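PDB 3O0A: leucyl-tRNA synthetase subunit alpha from Aquifex aeolicus, which charges tRNA with leucine and, through the hydrolytic CP1 domain seen here, probably clears tRNA carrying the wrong amino acid. Local coordinates for residues K29-L32 against I38-D41; A53-L58 against E151-Y156; G137-V142 against Q147-F152. All blocks are in the same frame, centred on the assembly; numbering follows the deposited sequence.

Interaction 1. Residues K29-L32 against I38-D41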
loop_
_atom_site.group_PDB
_atom_site.type_symbol
_atom_site.label_atom_id
_atom_site.label_comp_id
_atom_site.label_asym_id
_atom_site.label_seq_id
_atom_site.Cartn_x
_atom_site.Cartn_y
_atom_site.Cartn_z
ATOM N N LYS A 29 9.712 5.132 -18.152
ATOM C CA LYS A 29 9.760 6.513 -18.630
ATOM C C LYS A 29 8.539 6.867 -19.483
ATOM O O LYS A 29 7.979 7.951 -19.359
ATOM C CB LYS A 29 11.061 6.767 -19.408
ATOM C CG LYS A 29 11.081 8.085 -20.140
ATOM C CD LYS A 29 12.409 8.315 -20.837
ATOM C CE LYS A 29 12.301 9.399 -21.898
ATOM N NZ LYS A 29 11.773 8.876 -23.198
ATOM N N GLU A 30 8.139 5.930 -20.335
ATOM C CA GLU A 30 6.993 6.093 -21.219
ATOM C C GLU A 30 5.732 6.440 -20.409
ATOM O O GLU A 30 5.061 7.430 -20.696
ATOM C CB GLU A 30 6.788 4.812 -22.036
ATOM C CG GLU A 30 7.862 4.516 -23.099
ATOM C CD GLU A 30 9.169 3.934 -22.556
ATOM O OE1 GLU A 30 9.268 3.605 -21.335
ATOM O OE2 GLU A 30 10.113 3.804 -23.387
ATOM N N THR A 31 5.445 5.651 -19.373
ATOM C CA THR A 31 4.268 5.873 -18.526
ATOM C C THR A 31 4.385 7.169 -17.726
ATOM O O THR A 31 3.397 7.909 -17.564
ATOM C CB THR A 31 4.016 4.651 -17.601
ATOM O OG1 THR A 31 3.681 3.516 -18.416
ATOM C CG2 THR A 31 2.880 4.900 -16.627
ATOM N N LEU A 32 5.587 7.437 -17.217
ATOM C CA LEU A 32 5.835 8.647 -16.456
ATOM C C LEU A 32 5.536 9.888 -17.300
ATOM O O LEU A 32 4.852 10.797 -16.853
ATOM C CB LEU A 32 7.279 8.686 -15.949
ATOM C CG LEU A 32 7.677 9.935 -15.159
ATOM C CD1 LEU A 32 6.845 10.085 -13.898
ATOM C CD2 LEU A 32 9.166 9.903 -14.821
ATOM N N ILE A 38 3.657 6.831 -11.724
ATOM C CA ILE A 38 4.433 5.605 -11.525
ATOM C C ILE A 38 3.516 4.627 -10.823
ATOM O O ILE A 38 3.069 4.885 -9.714
ATOM C CB ILE A 38 5.716 5.832 -10.686
ATOM C CG1 ILE A 38 6.650 6.850 -11.385
ATOM C CG2 ILE A 38 6.432 4.482 -10.406
ATOM C CD1 ILE A 38 7.319 6.372 -12.659
ATOM N N TYR A 39 3.189 3.525 -11.490
ATOM C CA TYR A 39 2.212 2.599 -10.921
ATOM C C TYR A 39 2.818 1.691 -9.866
ATOM O O TYR A 39 3.925 1.182 -10.051
ATOM C CB TYR A 39 1.574 1.757 -12.019
ATOM C CG TYR A 39 0.524 2.520 -12.799
ATOM C CD1 TYR A 39 -0.749 2.734 -12.255
ATOM C CD2 TYR A 39 0.791 3.022 -14.065
ATOM C CE1 TYR A 39 -1.731 3.420 -12.959
ATOM C CE2 TYR A 39 -0.194 3.718 -14.781
ATOM C CZ TYR A 39 -1.446 3.913 -14.215
ATOM O OH TYR A 39 -2.428 4.596 -14.895
ATOM N N ILE A 40 2.055 1.466 -8.795
ATOM C CA ILE A 40 2.392 0.447 -7.799
ATOM C C ILE A 40 1.240 -0.539 -7.767
ATOM O O ILE A 40 0.215 -0.294 -7.129
ATOM C CB ILE A 40 2.596 1.079 -6.406
ATOM C CG1 ILE A 40 3.658 2.180 -6.478
ATOM C CG2 ILE A 40 2.989 0.032 -5.357
ATOM C CD1 ILE A 40 3.120 3.542 -6.817
ATOM N N ASP A 41 1.417 -1.658 -8.450
ATOM C CA ASP A 41 0.369 -2.671 -8.476
ATOM C C ASP A 41 0.442 -3.486 -7.191
ATOM O O ASP A 41 1.522 -3.942 -6.787
ATOM C CB ASP A 41 0.533 -3.610 -9.664
ATOM C CG ASP A 41 0.319 -2.928 -11.007
ATOM O OD1 ASP A 41 -0.312 -1.846 -11.066
ATOM O OD2 ASP A 41 0.785 -3.511 -12.014
#
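The short turn that joins helix 26-35 to strand 37-44 folds the two against each other, so that Thr31 and Leu32 of the helix meet Tyr39 and Ile38 of the strand. The two pairs meet through carbon atoms. The methyl CG2 of Thr31 comes to the edge of the Tyr39 ring, near the ring plane, and rests equally against two of its carbons: CG2 lies 3.8 Å from Tyr39 CD2 and 3.8 Å from Tyr39 CE2. The two side chains cross at about a right angle. On the threonine, chi1 of -65° sets CG2 anti to the backbone N, which turns the methyl rather than the hydroxyl to the ring. In the other pair the terminal methyl of Ile38 leans over to the helix: its CD1 is 3.9 Å from Leu32 CD1 and 4.0 Å from Leu32 CB, fitting against the base and one branch of the leucine. Behind it, Ile38 CG1 stands 4.1 Å from Leu32 CD1. In the fold, helix 26-35 packs against the beginning of the strand that follows it, an edge strand of the three-stranded antiparallel sheet; strand 37-44 pairs there with strand 6-13, Ile38 bonding to Val12 through the backbone. Neighbours in a strand point to alternate sides, so Ile38 turns to the buried side and also touches Leu64 of helix 64-74, while Tyr39 lies on the more exposed one. There the phenol OH is hydrogen-bonded to Glu35 and Arg37, and Arg9 makes a cation-pi contact, so the ring is gripped by its hydroxyl and by Arg9 as well as touched by Thr31. Leu32, for its part, is wrapped by Ile14, Pro17, Leu21 and Val24. The Cys23-Cys70 disulfide ties the chain just before this helix to helix 64-74.

Interaction 2. Residues A53-L58 against E151-Y156; sequences ATFVVL and EFAKKY
Phe55 of strand 55-58 meets Phe152 and Ala153 of helix 147-156 through carbon alone. The aromatic pair comes first. Its ring planes are only 27° apart, but the rings are slid so far that they barely overlap, with centroids 5.8 Å from each other. The touching atoms are Phe55 CE2 and CZ and Phe152 CD2: Phe55 CE2 is 3.5 Å from Phe152 CD2, and Phe55 CZ follows at 3.9 Å from Phe152 CD2. The strand phenylalanine reaches the helix with CG between its backbone N and carbonyl carbon (chi1 59°). In the aliphatic contact, Phe55 CE1, on the other side of CZ from CE2, is 4.1 Å from Ala153 CB. Ring Phe55 thus bridges two successive helix residues. Further aromatic packing fixes Phe152 itself: Tyr156 CD2 sits 3.4 Å above one face of the Phe152 ring, offset toward the rim, and Tyr129 meets the ring too. Backbone bonding keeps Phe152 and Tyr156 one helical turn apart, Tyr156 N to Phe152 O being 3.0 Å. Phe55 and Val57 turn to the helix, whereas Leu58 packs on helix 64-74. Such a helix laid on one face of a mixed beta-sheet, joined by buried aromatics, is the alpha/beta layering of the CP1 editing domain.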
loop_
_atom_site.group_PDB
_atom_site.type_symbol
_atom_site.label_atom_id
_atom_site.label_comp_id
_atom_site.label_asym_id
_atom_site.label_seq_id
_atom_site.Cartn_x
_atom_site.Cartn_y
_atom_site.Cartn_z
ATOM N N ALA A 53 -7.326 1.777 2.937
ATOM C CA ALA A 53 -5.872 1.795 2.784
ATOM C C ALA A 53 -5.335 3.147 3.227
ATOM O O ALA A 53 -5.721 4.185 2.690
ATOM C CB ALA A 53 -5.456 1.465 1.332
ATOM N N THR A 54 -4.477 3.133 4.243
ATOM C CA THR A 54 -3.905 4.386 4.760
ATOM C C THR A 54 -2.405 4.506 4.502
ATOM O O THR A 54 -1.787 5.536 4.830
ATOM C CB THR A 54 -4.199 4.565 6.260
ATOM O OG1 THR A 54 -3.596 3.500 7.000
ATOM C CG2 THR A 54 -5.703 4.571 6.517
ATOM N N PHE A 55 -1.821 3.434 3.957
ATOM C CA PHE A 55 -0.445 3.448 3.465
ATOM C C PHE A 55 -0.192 2.242 2.568
ATOM O O PHE A 55 -1.022 1.321 2.504
ATOM C CB PHE A 55 0.591 3.553 4.620
ATOM C CG PHE A 55 0.538 2.438 5.635
ATOM C CD1 PHE A 55 -0.449 2.405 6.626
ATOM C CD2 PHE A 55 1.539 1.470 5.661
ATOM C CE1 PHE A 55 -0.464 1.392 7.588
ATOM C CE2 PHE A 55 1.532 0.452 6.619
ATOM C CZ PHE A 55 0.524 0.413 7.582
ATOM N N VAL A 56 0.921 2.297 1.836
ATOM C CA VAL A 56 1.357 1.236 0.947
ATOM C C VAL A 56 2.725 0.774 1.418
ATOM O O VAL A 56 3.542 1.603 1.826
ATOM C CB VAL A 56 1.425 1.769 -0.511
ATOM C CG1 VAL A 56 2.095 0.772 -1.465
ATOM C CG2 VAL A 56 0.014 2.126 -1.002
ATOM N N VAL A 57 2.971 -0.537 1.382
ATOM C CA VAL A 57 4.297 -1.068 1.726
ATOM C C VAL A 57 4.871 -1.931 0.601
ATOM O O VAL A 57 4.201 -2.830 0.096
ATOM C CB VAL A 57 4.289 -1.895 3.037
ATOM C CG1 VAL A 57 5.656 -2.550 3.249
ATOM C CG2 VAL A 57 3.944 -1.010 4.241
ATOM N N LEU A 58 6.113 -1.645 0.214
ATOM C CA LEU A 58 6.849 -2.467 -0.731
ATOM C C LEU A 58 7.786 -3.357 0.059
ATOM O O LEU A 58 8.408 -2.908 1.026
ATOM C CB LEU A 58 7.706 -1.581 -1.645
ATOM C CG LEU A 58 7.032 -0.880 -2.837
ATOM C CD1 LEU A 58 5.708 -0.232 -2.495
ATOM C CD2 LEU A 58 8.001 0.108 -3.509
ATOM N N GLU A 151 -0.282 -3.431 13.603
ATOM C CA GLU A 151 0.928 -3.398 14.435
ATOM C C GLU A 151 1.994 -2.466 13.857
ATOM O O GLU A 151 2.668 -1.741 14.600
ATOM C CB GLU A 151 1.476 -4.813 14.610
ATOM C CG GLU A 151 0.582 -5.699 15.473
ATOM C CD GLU A 151 0.832 -7.189 15.277
ATOM O OE1 GLU A 151 1.552 -7.583 14.330
ATOM O OE2 GLU A 151 0.284 -7.974 16.074
ATOM N N PHE A 152 2.141 -2.482 12.536
ATOM C CA PHE A 152 3.038 -1.549 11.868
ATOM C C PHE A 152 2.578 -0.108 12.072
ATOM O O PHE A 152 3.395 0.764 12.374
ATOM C CB PHE A 152 3.165 -1.862 10.377
ATOM C CG PHE A 152 4.307 -1.133 9.708
ATOM C CD1 PHE A 152 5.601 -1.651 9.756
ATOM C CD2 PHE A 152 4.088 0.074 9.043
ATOM C CE1 PHE A 152 6.663 -0.976 9.144
ATOM C CE2 PHE A 152 5.146 0.755 8.427
ATOM C CZ PHE A 152 6.429 0.224 8.478
ATOM N N ALA A 153 1.277 0.136 11.916
ATOM C CA ALA A 153 0.716 1.480 12.080
ATOM C C ALA A 153 0.887 1.996 13.510
ATOM O O ALA A 153 1.142 3.181 13.715
ATOM C CB ALA A 153 -0.761 1.517 11.661
ATOM N N LYS A 154 0.742 1.097 14.480
ATOM C CA LYS A 154 0.933 1.431 15.891
ATOM C C LYS A 154 2.365 1.905 16.149
ATOM O O LYS A 154 2.585 2.929 16.812
ATOM C CB LYS A 154 0.604 0.222 16.772
ATOM C CG LYS A 154 0.642 0.519 18.258
ATOM C CD LYS A 154 0.531 -0.748 19.098
ATOM C CE LYS A 154 0.521 -0.421 20.580
ATOM N NZ LYS A 154 -0.728 0.284 20.978
ATOM N N LYS A 155 3.330 1.151 15.622
ATOM C CA LYS A 155 4.751 1.455 15.802
ATOM C C LYS A 155 5.138 2.776 15.139
ATOM O O LYS A 155 5.867 3.579 15.726
ATOM C CB LYS A 155 5.618 0.304 15.271
ATOM C CG LYS A 155 7.138 0.574 15.194
ATOM C CD LYS A 155 7.769 0.904 16.526
ATOM C CE LYS A 155 9.193 1.415 16.324
ATOM N NZ LYS A 155 9.850 1.800 17.610
ATOM N N TYR A 156 4.646 3.008 13.924
ATOM C CA TYR A 156 5.091 4.169 13.159
ATOM C C TYR A 156 4.081 5.313 13.050
ATOM O O TYR A 156 4.234 6.194 12.207
ATOM C CB TYR A 156 5.604 3.734 11.776
ATOM C CG TYR A 156 6.876 2.920 11.844
ATOM C CD1 TYR A 156 8.114 3.533 12.082
ATOM C CD2 TYR A 156 6.854 1.541 11.665
ATOM C CE1 TYR A 156 9.293 2.787 12.143
ATOM C CE2 TYR A 156 8.032 0.783 11.718
ATOM C CZ TYR A 156 9.242 1.417 11.956
ATOM O OH TYR A 156 10.398 0.679 12.022
#

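Interaction 3. Residues G137-V142 against Q147-F152; sequences GAIMCV and QRDWEF
Asp149 of helix 147-156 sets its flat carboxylate against Val142 and Cys141, with the N-H of Val142 coming from above the carboxylate plane. Val142 N stands 46° out of that plane and bonds to Asp149 OD2 at 3.1 Å, with an angle of 158° at the hydrogen. The backbone of Cys141 lies close by, Cys141 CA being 3.3 Å from Asp149 OD2, and Cys141 CB packs 3.6 Å from Asp149 CG. The other oxygen, Asp149 OD1, has the methyl CD1 of Ile139 at 3.7 Å and is hydrogen-bonded to Tyr129 OH, outside the two segments. The other flat group of note, the Trp150 ring, has CG of its neighbour Glu151 at its edge, in plane, and turns away from the strand, where its NE1 bonds to Phe172 O. A water lies between helix and strand within bonding distance of two oxygens, 2.7 Å from Met140 O and 2.6 Å from Asp149 OD2. The carboxylate gets there because CG is anti to the carbonyl carbon of Asp149 (chi1 -65°), projecting from the first turn of the helix. That turn is itself held: Asp149 N bonds to Asp146 OD1, and Gln147 NE2 reaches Glu151 OE2 at 3.1 Å across one turn. Met140 and Val142 point away from the helix, Met140 touching Thr44 of strand 37-44 and Thr49, Val142 touching Thr49. A short loop thus leads from an edge strand of the mixed sheet into a helix that bonds back to Val142 N through one aspartate, a beta-to-alpha connection of the CP1 editing domain that probably borders its hydrolytic pocket, as in related leucyl-tRNA synthetases.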
loop_
_atom_site.group_PDB
_atom_site.type_symbol
_atom_site.label_atom_id
_atom_site.label_comp_id
_atom_site.label_asym_id
_atom_site.label_seq_id
_atom_site.Cartn_x
_atom_site.Cartn_y
_atom_site.Cartn_z
ATOM N N GLY A 137 4.617 -8.209 -4.448
ATOM C CA GLY A 137 5.677 -7.702 -3.571
ATOM C C GLY A 137 5.406 -6.313 -3.010
ATOM O O GLY A 137 6.267 -5.729 -2.347
ATOM N N ALA A 138 4.218 -5.784 -3.295
ATOM C CA ALA A 138 3.736 -4.533 -2.705
ATOM C C ALA A 138 2.311 -4.752 -2.238
ATOM O O ALA A 138 1.519 -5.431 -2.908
ATOM C CB ALA A 138 3.781 -3.407 -3.705
ATOM N N ILE A 139 1.988 -4.198 -1.079
ATOM C CA ILE A 139 0.646 -4.380 -0.528
ATOM C C ILE A 139 0.012 -3.035 -0.187
ATOM O O ILE A 139 0.713 -2.051 0.099
ATOM C CB ILE A 139 0.653 -5.326 0.719
ATOM C CG1 ILE A 139 1.485 -4.734 1.865
ATOM C CG2 ILE A 139 1.162 -6.732 0.333
ATOM C CD1 ILE A 139 1.169 -5.338 3.248
ATOM N N MET A 140 -1.317 -2.997 -0.230
ATOM C CA MET A 140 -2.036 -1.916 0.423
ATOM C C MET A 140 -2.223 -2.270 1.887
ATOM O O MET A 140 -2.479 -3.435 2.244
ATOM C CB MET A 140 -3.372 -1.634 -0.252
ATOM C CG MET A 140 -4.417 -2.713 -0.044
ATOM S SD MET A 140 -5.874 -2.300 -1.012
ATOM C CE MET A 140 -7.047 -3.387 -0.201
ATOM N N CYS A 141 -2.061 -1.270 2.745
ATOM C CA CYS A 141 -2.132 -1.524 4.167
ATOM C C CYS A 141 -3.362 -0.890 4.797
ATOM O O CYS A 141 -3.604 0.306 4.660
ATOM C CB CYS A 141 -0.841 -1.070 4.849
ATOM S SG CYS A 141 0.617 -1.898 4.165
ATOM N N VAL A 142 -4.124 -1.727 5.490
ATOM C CA VAL A 142 -5.416 -1.363 6.047
ATOM C C VAL A 142 -5.347 -1.750 7.534
ATOM O O VAL A 142 -5.810 -2.827 7.935
ATOM C CB VAL A 142 -6.568 -2.092 5.317
ATOM C CG1 VAL A 142 -7.949 -1.658 5.858
ATOM C CG2 VAL A 142 -6.480 -1.846 3.797
ATOM N N GLN A 147 -4.141 -7.343 10.955
ATOM C CA GLN A 147 -3.369 -7.330 12.195
ATOM C C GLN A 147 -1.903 -6.956 11.999
ATOM O O GLN A 147 -1.354 -6.194 12.797
ATOM C CB GLN A 147 -3.494 -8.661 12.951
ATOM C CG GLN A 147 -2.854 -8.635 14.336
ATOM C CD GLN A 147 -3.465 -7.593 15.265
ATOM O OE1 GLN A 147 -4.649 -7.268 15.168
ATOM N NE2 GLN A 147 -2.657 -7.077 16.184
ATOM N N ARG A 148 -1.276 -7.491 10.951
ATOM C CA ARG A 148 0.113 -7.146 10.619
ATOM C C ARG A 148 0.218 -5.637 10.358
ATOM O O ARG A 148 1.133 -4.979 10.855
ATOM C CB ARG A 148 0.610 -7.933 9.394
ATOM C CG ARG A 148 0.351 -9.442 9.423
ATOM C CD ARG A 148 1.475 -10.183 10.130
ATOM N NE ARG A 148 1.424 -11.628 9.902
ATOM C CZ ARG A 148 0.887 -12.516 10.739
ATOM N NH1 ARG A 148 0.338 -12.119 11.884
ATOM N NH2 ARG A 148 0.902 -13.815 10.438
ATOM N N ASP A 149 -0.740 -5.092 9.604
ATOM C CA ASP A 149 -0.745 -3.663 9.258
ATOM C C ASP A 149 -1.057 -2.795 10.476
ATOM O O ASP A 149 -0.548 -1.682 10.614
ATOM C CB ASP A 149 -1.775 -3.368 8.152
ATOM C CG ASP A 149 -1.448 -4.045 6.819
ATOM O OD1 ASP A 149 -0.268 -4.359 6.529
ATOM O OD2 ASP A 149 -2.387 -4.243 6.030
ATOM N N TRP A 150 -1.932 -3.291 11.343
ATOM C CA TRP A 150 -2.294 -2.582 12.558
ATOM C C TRP A 150 -1.057 -2.366 13.433
ATOM O O TRP A 150 -0.812 -1.263 13.917
ATOM C CB TRP A 150 -3.338 -3.378 13.338
ATOM C CG TRP A 150 -3.846 -2.657 14.525
ATOM C CD1 TRP A 150 -4.951 -1.859 14.592
ATOM C CD2 TRP A 150 -3.280 -2.672 15.844
ATOM N NE1 TRP A 150 -5.107 -1.372 15.867
ATOM C CE2 TRP A 150 -4.091 -1.848 16.654
ATOM C CE3 TRP A 150 -2.161 -3.291 16.413
ATOM C CZ2 TRP A 150 -3.828 -1.637 18.018
ATOM C CZ3 TRP A 150 -1.894 -3.079 17.773
ATOM C CH2 TRP A 150 -2.726 -2.256 18.553
ATOM N N GLU A 151 -0.282 -3.431 13.603
ATOM C CA GLU A 151 0.928 -3.398 14.435
ATOM C C GLU A 151 1.994 -2.466 13.857
ATOM O O GLU A 151 2.668 -1.741 14.600
ATOM C CB GLU A 151 1.476 -4.813 14.610
ATOM C CG GLU A 151 0.582 -5.699 15.473
ATOM C CD GLU A 151 0.832 -7.189 15.277
ATOM O OE1 GLU A 151 1.552 -7.583 14.330
ATOM O OE2 GLU A 151 0.284 -7.974 16.074
ATOM N N PHE A 152 2.141 -2.482 12.536
ATOM C CA PHE A 152 3.038 -1.549 11.868
ATOM C C PHE A 152 2.578 -0.108 12.072
ATOM O O PHE A 152 3.395 0.764 12.374
ATOM C CB PHE A 152 3.165 -1.862 10.377
ATOM C CG PHE A 152 4.307 -1.133 9.708
ATOM C CD1 PHE A 152 5.601 -1.651 9.756
ATOM C CD2 PHE A 152 4.088 0.074 9.043
ATOM C CE1 PHE A 152 6.663 -0.976 9.144
ATOM C CE2 PHE A 152 5.146 0.755 8.427
ATOM C CZ PHE A 152 6.429 0.224 8.478
HETATM O O HOH W 1 -2.865 -5.551 3.840
#

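In the fold
From the N terminus, interaction 1 comes first and closes a short helix-to-strand loop of five residues. The chain then enters strand 55-58, where interaction 2 opens a loop of 92 residues that ends on helix 147-156. Interaction 3, with only four residues between its segments, opens late in that span and ends on the same stretch of helix, overlapping interaction 2 at Glu151 and Phe152. Strands 55-58 and 138-141 are neighbours in the mixed sheet, so both contacts bind the one helix to adjoining strands. Interaction 1 lies about 23 Å from interaction 2 and 22 Å from interaction 3, between centres, yet Ile40 packs on Val56, Leu58 and Ala138, joining the antiparallel sheet to the mixed one.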